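Local atomic coordinates of ULam111 (PDB entry 5WUT), a protein that probably hydrolyses the beta-1,3-glucosidic bonds of laminarin, as a laminarinase of glycoside hydrolase family 16. Residues 72-77 and 200-205; 130-135 and 151-156. All coordinates share one frame; numbering follows the deposited sequence.

Interaction 1 of 2, residues 72-77 and 200-205; sequences ITTQGK and FYFIIN
Y201 and Q75 meet through a ring face: the aliphatic part of the glutamine lies over one side of the phenol ring. Q75 CB stands 3.5 Å from the ring centroid, only 5° off the ring normal, a CH-pi contact, and CG carries the chain on past CE2. With CG anti to the backbone N and the chain extended beyond it, Q75 runs the same way as the tyrosine, and its amide plane stacks 9° from that of the ring. Were Y201 replaced by an alanine, Q75 would probably lose the ring face beneath its chain and be free to turn. The residues I108 and K109 of helix 108-111 also touch Q75.

I72 fills the other end of the contact, where strands 66-80 and 200-208 run antiparallel in the beta-jelly-roll sandwich of family 16. It forms a hydrogen-bonded pair with I204, N and O of I72 bonding O and N of I204, each at 2.9 Å; beside them, CG1 of I72 packs 4.0 Å from CB of I204. The next pair, T73 with I203, is non-hydrogen-bonded, and CG2 of T73 lies 3.8 Å from CG1 of I203.

Beyond this pair segment 72-77 leaves the regular ladder, and T74 OG1 takes the place of a backbone acceptor: it receives N-H of F202 at 3.0 Å, almost straight at 171°. The position of OG1 between backbone N and carbonyl carbon turns the hydroxyl to that N-H; it also bonds the carbonyl of K78. F202 O in turn accepts from T74 N at 2.9 Å, while T73 OG1 closes an ST turn with Q75 N and also bonds N24.

Interaction 2 of 2, residues 130-135 and 151-156; sequences HMVFTS and TRIDTI
M131 is bent at chi2 (-72°), which folds its thioether over R152, while R152, with CG anti to its own backbone N and the chain extended as far as NE, passes beneath it. The methionine CE lies 3.7 Å from CG of R152, and SD rests against CA and CB of the same residue, the two chains crossing at a slant. M131 and R152 form a non-hydrogen-bonded antiparallel pair. On the other face, V132 CG1 meets I156 CG1 at 3.7 Å and V132 CG2 approaches CB of T151 and CD1 of I153.

M131, V132, T151 and R152 belong to the beta hairpin of strands 131-137 and 148-152. V132 N and O bond T151 O and N, the second bond nearly linear at 176°, and I153 N continues the pairing to H130 O at 2.9 Å. A type I turn from I153 to I156 then bends the chain, so that I156 comes back over V132 and D154 sets its CB over one face of the H130 ring. Farther along the strands, a water links the hydroxyls of T134 and T151.

R152 grips D154 side-on: NE reaches OD1 at 3.0 Å and NH2 reaches OD2 at 2.9 Å, both on the syn side of the carboxylate. F175 of the second subunit also packs on R152. The two-point clasp fixes the rotation of both flat groups, and the arginine probably offsets much of the carboxylate's charge, so its pull on the imidazole of H130 is likely to be weaker than that of a bare one.

Overall arrangement
After its first strands the chain lays down residues 72-77 on strand 66-80, then runs through strands 83-90, 97-105 and 118-123 before reaching interaction 2. There the hairpin of strands 131-137 and 148-152 closes a short loop, its two segments 16 residues apart at their closest ends. Only after strands 161-167, 172-176 and 179-184 does segment 200-205 return to close interaction 1, so the hairpin is nested within its much longer loop. The contacts do not touch: the centres of interactions 1 and 2 are about 23 Å apart, on opposite sides of the chain's centre. Strand pairing nevertheless connects them, from 200-208 through 97-105 and 118-123 to 131-137.

Interaction 1 of 2, residues 72-77 and 200-205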
loop_
_atom_site.group_PDB
_atom_site.type_symbol
_atom_site.label_atom_id
_atom_site.label_comp_id
_atom_site.label_asym_id
_atom_site.label_seq_id
_atom_site.Cartn_x
_atom_site.Cartn_y
_atom_site.Cartn_z
ATOM N N ILE A 72 -14.873 19.546 12.114
ATOM C CA ILE A 72 -14.050 20.213 13.115
ATOM C C ILE A 72 -12.683 20.524 12.530
ATOM O O ILE A 72 -12.210 19.811 11.643
ATOM C CB ILE A 72 -13.907 19.360 14.389
ATOM C CG1 ILE A 72 -13.413 17.941 14.072
ATOM C CG2 ILE A 72 -15.251 19.268 15.117
ATOM C CD1 ILE A 72 -12.999 17.178 15.339
ATOM N N THR A 73 -12.069 21.605 13.007
ATOM C CA THR A 73 -10.739 22.004 12.542
ATOM C C THR A 73 -9.850 22.397 13.700
ATOM O O THR A 73 -10.337 22.672 14.798
ATOM C CB THR A 73 -10.766 23.209 11.601
ATOM O OG1 THR A 73 -10.878 24.420 12.374
ATOM C CG2 THR A 73 -11.925 23.119 10.638
ATOM N N THR A 74 -8.548 22.467 13.452
ATOM C CA THR A 74 -7.637 23.006 14.468
ATOM C C THR A 74 -7.134 24.400 14.103
ATOM O O THR A 74 -6.129 24.859 14.631
ATOM C CB THR A 74 -6.423 22.084 14.708
ATOM O OG1 THR A 74 -5.612 22.025 13.528
ATOM C CG2 THR A 74 -6.867 20.696 15.106
ATOM N N GLN A 75 -7.848 25.088 13.213
ATOM C CA GLN A 75 -7.429 26.411 12.746
ATOM C C GLN A 75 -7.133 27.371 13.895
ATOM O O GLN A 75 -7.967 27.561 14.769
ATOM C CB GLN A 75 -8.497 27.030 11.843
ATOM C CG GLN A 75 -8.042 28.331 11.194
ATOM C CD GLN A 75 -9.090 28.916 10.263
ATOM O OE1 GLN A 75 -10.237 28.475 10.240
ATOM N NE2 GLN A 75 -8.687 29.906 9.471
ATOM N N GLY A 76 -5.947 27.972 13.865
ATOM C CA GLY A 76 -5.541 28.946 14.868
ATOM C C GLY A 76 -5.265 28.373 16.246
ATOM O O GLY A 76 -5.012 29.126 17.185
ATOM N N LYS A 77 -5.293 27.048 16.364
ATOM C CA LYS A 77 -5.124 26.362 17.649
ATOM C C LYS A 77 -4.016 25.310 17.666
ATOM O O LYS A 77 -3.228 25.249 18.606
ATOM C CB LYS A 77 -6.439 25.714 18.056
ATOM C CG LYS A 77 -7.495 26.752 18.399
ATOM C CD LYS A 77 -8.834 26.128 18.703
ATOM C CE LYS A 77 -9.756 27.198 19.272
ATOM N NZ LYS A 77 -11.103 26.623 19.548
ATOM N N PHE A 200 0.018 24.508 8.468
ATOM C CA PHE A 200 -1.306 24.070 8.032
ATOM C C PHE A 200 -2.108 23.625 9.247
ATOM O O PHE A 200 -1.524 23.275 10.260
ATOM C CB PHE A 200 -1.183 22.915 7.023
ATOM C CG PHE A 200 -1.030 23.366 5.589
ATOM C CD1 PHE A 200 0.073 24.118 5.189
ATOM C CD2 PHE A 200 -1.978 23.012 4.637
ATOM C CE1 PHE A 200 0.186 24.554 3.873
ATOM C CE2 PHE A 200 -1.852 23.429 3.331
ATOM C CZ PHE A 200 -0.773 24.208 2.954
ATOM N N TYR A 201 -3.435 23.653 9.160
ATOM C CA TYR A 201 -4.272 23.104 10.226
ATOM C C TYR A 201 -5.088 21.912 9.745
ATOM O O TYR A 201 -5.207 21.676 8.543
ATOM C CB TYR A 201 -5.192 24.180 10.808
ATOM C CG TYR A 201 -6.197 24.797 9.856
ATOM C CD1 TYR A 201 -7.453 24.232 9.688
ATOM C CD2 TYR A 201 -5.906 25.975 9.173
ATOM C CE1 TYR A 201 -8.406 24.811 8.852
ATOM C CE2 TYR A 201 -6.849 26.565 8.330
ATOM C CZ TYR A 201 -8.096 25.972 8.175
ATOM O OH TYR A 201 -9.061 26.537 7.356
ATOM N N PHE A 202 -5.616 21.149 10.699
ATOM C CA PHE A 202 -6.351 19.910 10.423
ATOM C C PHE A 202 -7.830 20.136 10.268
ATOM O O PHE A 202 -8.371 21.025 10.900
ATOM C CB PHE A 202 -6.139 18.895 11.543
ATOM C CG PHE A 202 -4.722 18.463 11.696
ATOM C CD1 PHE A 202 -4.132 17.675 10.723
ATOM C CD2 PHE A 202 -3.980 18.821 12.811
ATOM C CE1 PHE A 202 -2.812 17.261 10.858
ATOM C CE2 PHE A 202 -2.656 18.413 12.952
ATOM C CZ PHE A 202 -2.073 17.627 11.975
ATOM N N ILE A 203 -8.465 19.319 9.437
ATOM C CA ILE A 203 -9.929 19.251 9.364
ATOM C C ILE A 203 -10.334 17.786 9.389
ATOM O O ILE A 203 -9.719 16.962 8.704
ATOM C CB ILE A 203 -10.493 19.911 8.082
ATOM C CG1 ILE A 203 -9.974 21.346 7.912
ATOM C CG2 ILE A 203 -12.029 19.876 8.104
ATOM C CD1 ILE A 203 -8.677 21.425 7.064
ATOM N N ILE A 204 -11.337 17.453 10.202
ATOM C CA ILE A 204 -12.005 16.148 10.138
ATOM C C ILE A 204 -13.470 16.408 9.844
ATOM O O ILE A 204 -14.102 17.223 10.521
ATOM C CB ILE A 204 -11.870 15.353 11.450
ATOM C CG1 ILE A 204 -10.407 15.081 11.761
ATOM C CG2 ILE A 204 -12.626 14.029 11.363
ATOM C CD1 ILE A 204 -10.184 14.433 13.147
ATOM N N ASN A 205 -14.036 15.741 8.847
ATOM C CA ASN A 205 -15.461 15.952 8.600
ATOM C C ASN A 205 -16.081 14.760 7.905
ATOM O O ASN A 205 -15.388 13.874 7.411
ATOM C CB ASN A 205 -15.701 17.218 7.763
ATOM C CG ASN A 205 -15.368 17.025 6.306
ATOM O OD1 ASN A 205 -14.200 17.104 5.915
ATOM N ND2 ASN A 205 -16.388 16.744 5.485
#

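Interaction 2 of 2, residues 130-135 and 151-156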
loop_
_atom_site.group_PDB
_atom_site.type_symbol
_atom_site.label_atom_id
_atom_site.label_comp_id
_atom_site.label_asym_id
_atom_site.label_seq_id
_atom_site.Cartn_x
_atom_site.Cartn_y
_atom_site.Cartn_z
ATOM N N HIS A 130 -13.761 0.423 -1.879
ATOM C CA HIS A 130 -12.444 -0.171 -2.110
ATOM C C HIS A 130 -11.463 0.781 -2.779
ATOM O O HIS A 130 -10.495 0.331 -3.391
ATOM C CB HIS A 130 -12.573 -1.442 -2.958
ATOM C CG HIS A 130 -13.613 -2.393 -2.465
ATOM N ND1 HIS A 130 -13.893 -2.563 -1.126
ATOM C CD2 HIS A 130 -14.437 -3.232 -3.134
ATOM C CE1 HIS A 130 -14.847 -3.468 -0.991
ATOM N NE2 HIS A 130 -15.192 -3.890 -2.194
ATOM N N MET A 131 -11.724 2.085 -2.680
ATOM C CA MET A 131 -10.842 3.107 -3.245
ATOM C C MET A 131 -10.623 4.218 -2.231
ATOM O O MET A 131 -11.552 4.593 -1.507
ATOM C CB MET A 131 -11.431 3.732 -4.523
ATOM C CG MET A 131 -11.764 2.778 -5.649
ATOM S SD MET A 131 -10.286 2.139 -6.450
ATOM C CE MET A 131 -10.911 0.566 -7.047
ATOM N N VAL A 132 -9.401 4.741 -2.176
ATOM C CA VAL A 132 -9.154 6.000 -1.469
ATOM C C VAL A 132 -8.433 6.973 -2.381
ATOM O O VAL A 132 -7.827 6.575 -3.377
ATOM C CB VAL A 132 -8.334 5.807 -0.194
ATOM C CG1 VAL A 132 -9.055 4.862 0.749
ATOM C CG2 VAL A 132 -6.939 5.297 -0.532
ATOM N N PHE A 133 -8.486 8.251 -2.026
ATOM C CA PHE A 133 -7.901 9.306 -2.844
ATOM C C PHE A 133 -6.933 10.104 -1.995
ATOM O O PHE A 133 -7.200 10.320 -0.818
ATOM C CB PHE A 133 -8.995 10.214 -3.414
ATOM C CG PHE A 133 -10.038 9.481 -4.216
ATOM C CD1 PHE A 133 -11.100 8.837 -3.590
ATOM C CD2 PHE A 133 -9.957 9.437 -5.596
ATOM C CE1 PHE A 133 -12.055 8.154 -4.331
ATOM C CE2 PHE A 133 -10.912 8.756 -6.338
ATOM C CZ PHE A 133 -11.959 8.119 -5.700
ATOM N N THR A 134 -5.801 10.496 -2.575
ATOM C CA THR A 134 -4.831 11.376 -1.923
ATOM C C THR A 134 -4.534 12.490 -2.904
ATOM O O THR A 134 -4.225 12.210 -4.062
ATOM C CB THR A 134 -3.541 10.640 -1.543
ATOM O OG1 THR A 134 -3.012 9.984 -2.703
ATOM C CG2 THR A 134 -3.824 9.603 -0.477
ATOM N N SER A 135 -4.659 13.743 -2.458
ATOM C CA SER A 135 -4.678 14.884 -3.375
ATOM C C SER A 135 -4.105 16.151 -2.781
ATOM O O SER A 135 -4.010 16.303 -1.556
ATOM C CB SER A 135 -6.104 15.202 -3.832
ATOM O OG SER A 135 -6.865 14.038 -4.096
ATOM N N THR A 151 -6.200 5.059 -5.189
ATOM C CA THR A 151 -5.551 3.823 -4.777
ATOM C C THR A 151 -6.582 2.770 -4.429
ATOM O O THR A 151 -7.454 2.987 -3.594
ATOM C CB THR A 151 -4.612 4.050 -3.573
ATOM O OG1 THR A 151 -3.627 5.028 -3.921
ATOM C CG2 THR A 151 -3.905 2.758 -3.178
ATOM N N ARG A 152 -6.482 1.628 -5.087
ATOM C CA ARG A 152 -7.370 0.516 -4.804
ATOM C C ARG A 152 -6.932 -0.283 -3.589
ATOM O O ARG A 152 -5.790 -0.729 -3.501
ATOM C CB ARG A 152 -7.467 -0.415 -6.007
ATOM C CG ARG A 152 -8.255 -1.657 -5.693
ATOM C CD ARG A 152 -8.412 -2.563 -6.903
ATOM N NE ARG A 152 -8.844 -3.895 -6.496
ATOM C CZ ARG A 152 -8.872 -4.946 -7.311
ATOM N NH1 ARG A 152 -8.502 -4.810 -8.576
ATOM N NH2 ARG A 152 -9.268 -6.130 -6.857
ATOM N N ILE A 153 -7.862 -0.481 -2.659
ATOM C CA ILE A 153 -7.610 -1.230 -1.436
ATOM C C ILE A 153 -8.899 -1.957 -1.078
ATOM O O ILE A 153 -9.821 -1.352 -0.526
ATOM C CB ILE A 153 -7.172 -0.305 -0.252
ATOM C CG1 ILE A 153 -6.033 0.631 -0.677
ATOM C CG2 ILE A 153 -6.820 -1.130 0.971
ATOM C CD1 ILE A 153 -5.524 1.589 0.406
ATOM N N ASP A 154 -9.002 -3.245 -1.407
ATOM C CA ASP A 154 -10.293 -3.923 -1.251
ATOM C C ASP A 154 -10.715 -4.125 0.198
ATOM O O ASP A 154 -11.883 -4.415 0.473
ATOM C CB ASP A 154 -10.269 -5.282 -1.956
ATOM C CG ASP A 154 -10.320 -5.154 -3.455
ATOM O OD1 ASP A 154 -10.404 -4.013 -3.965
ATOM O OD2 ASP A 154 -10.278 -6.201 -4.130
ATOM N N THR A 155 -9.767 -3.994 1.118
ATOM C CA THR A 155 -10.028 -4.170 2.535
ATOM C C THR A 155 -10.261 -2.859 3.286
ATOM O O THR A 155 -10.373 -2.875 4.505
ATOM C CB THR A 155 -8.842 -4.866 3.238
ATOM O OG1 THR A 155 -7.646 -4.134 2.953
ATOM C CG2 THR A 155 -8.685 -6.284 2.746
ATOM N N ILE A 156 -10.340 -1.730 2.586
ATOM C CA ILE A 156 -10.296 -0.450 3.306
ATOM C C ILE A 156 -11.501 -0.232 4.233
ATOM O O ILE A 156 -11.385 0.445 5.253
ATOM C CB ILE A 156 -10.165 0.755 2.321
ATOM C CG1 ILE A 156 -9.590 1.993 3.038
ATOM C CG2 ILE A 156 -11.491 1.058 1.608
ATOM C CD1 ILE A 156 -8.106 1.866 3.406
HETATM O O HOH W 1 -4.358 7.439 -3.229
#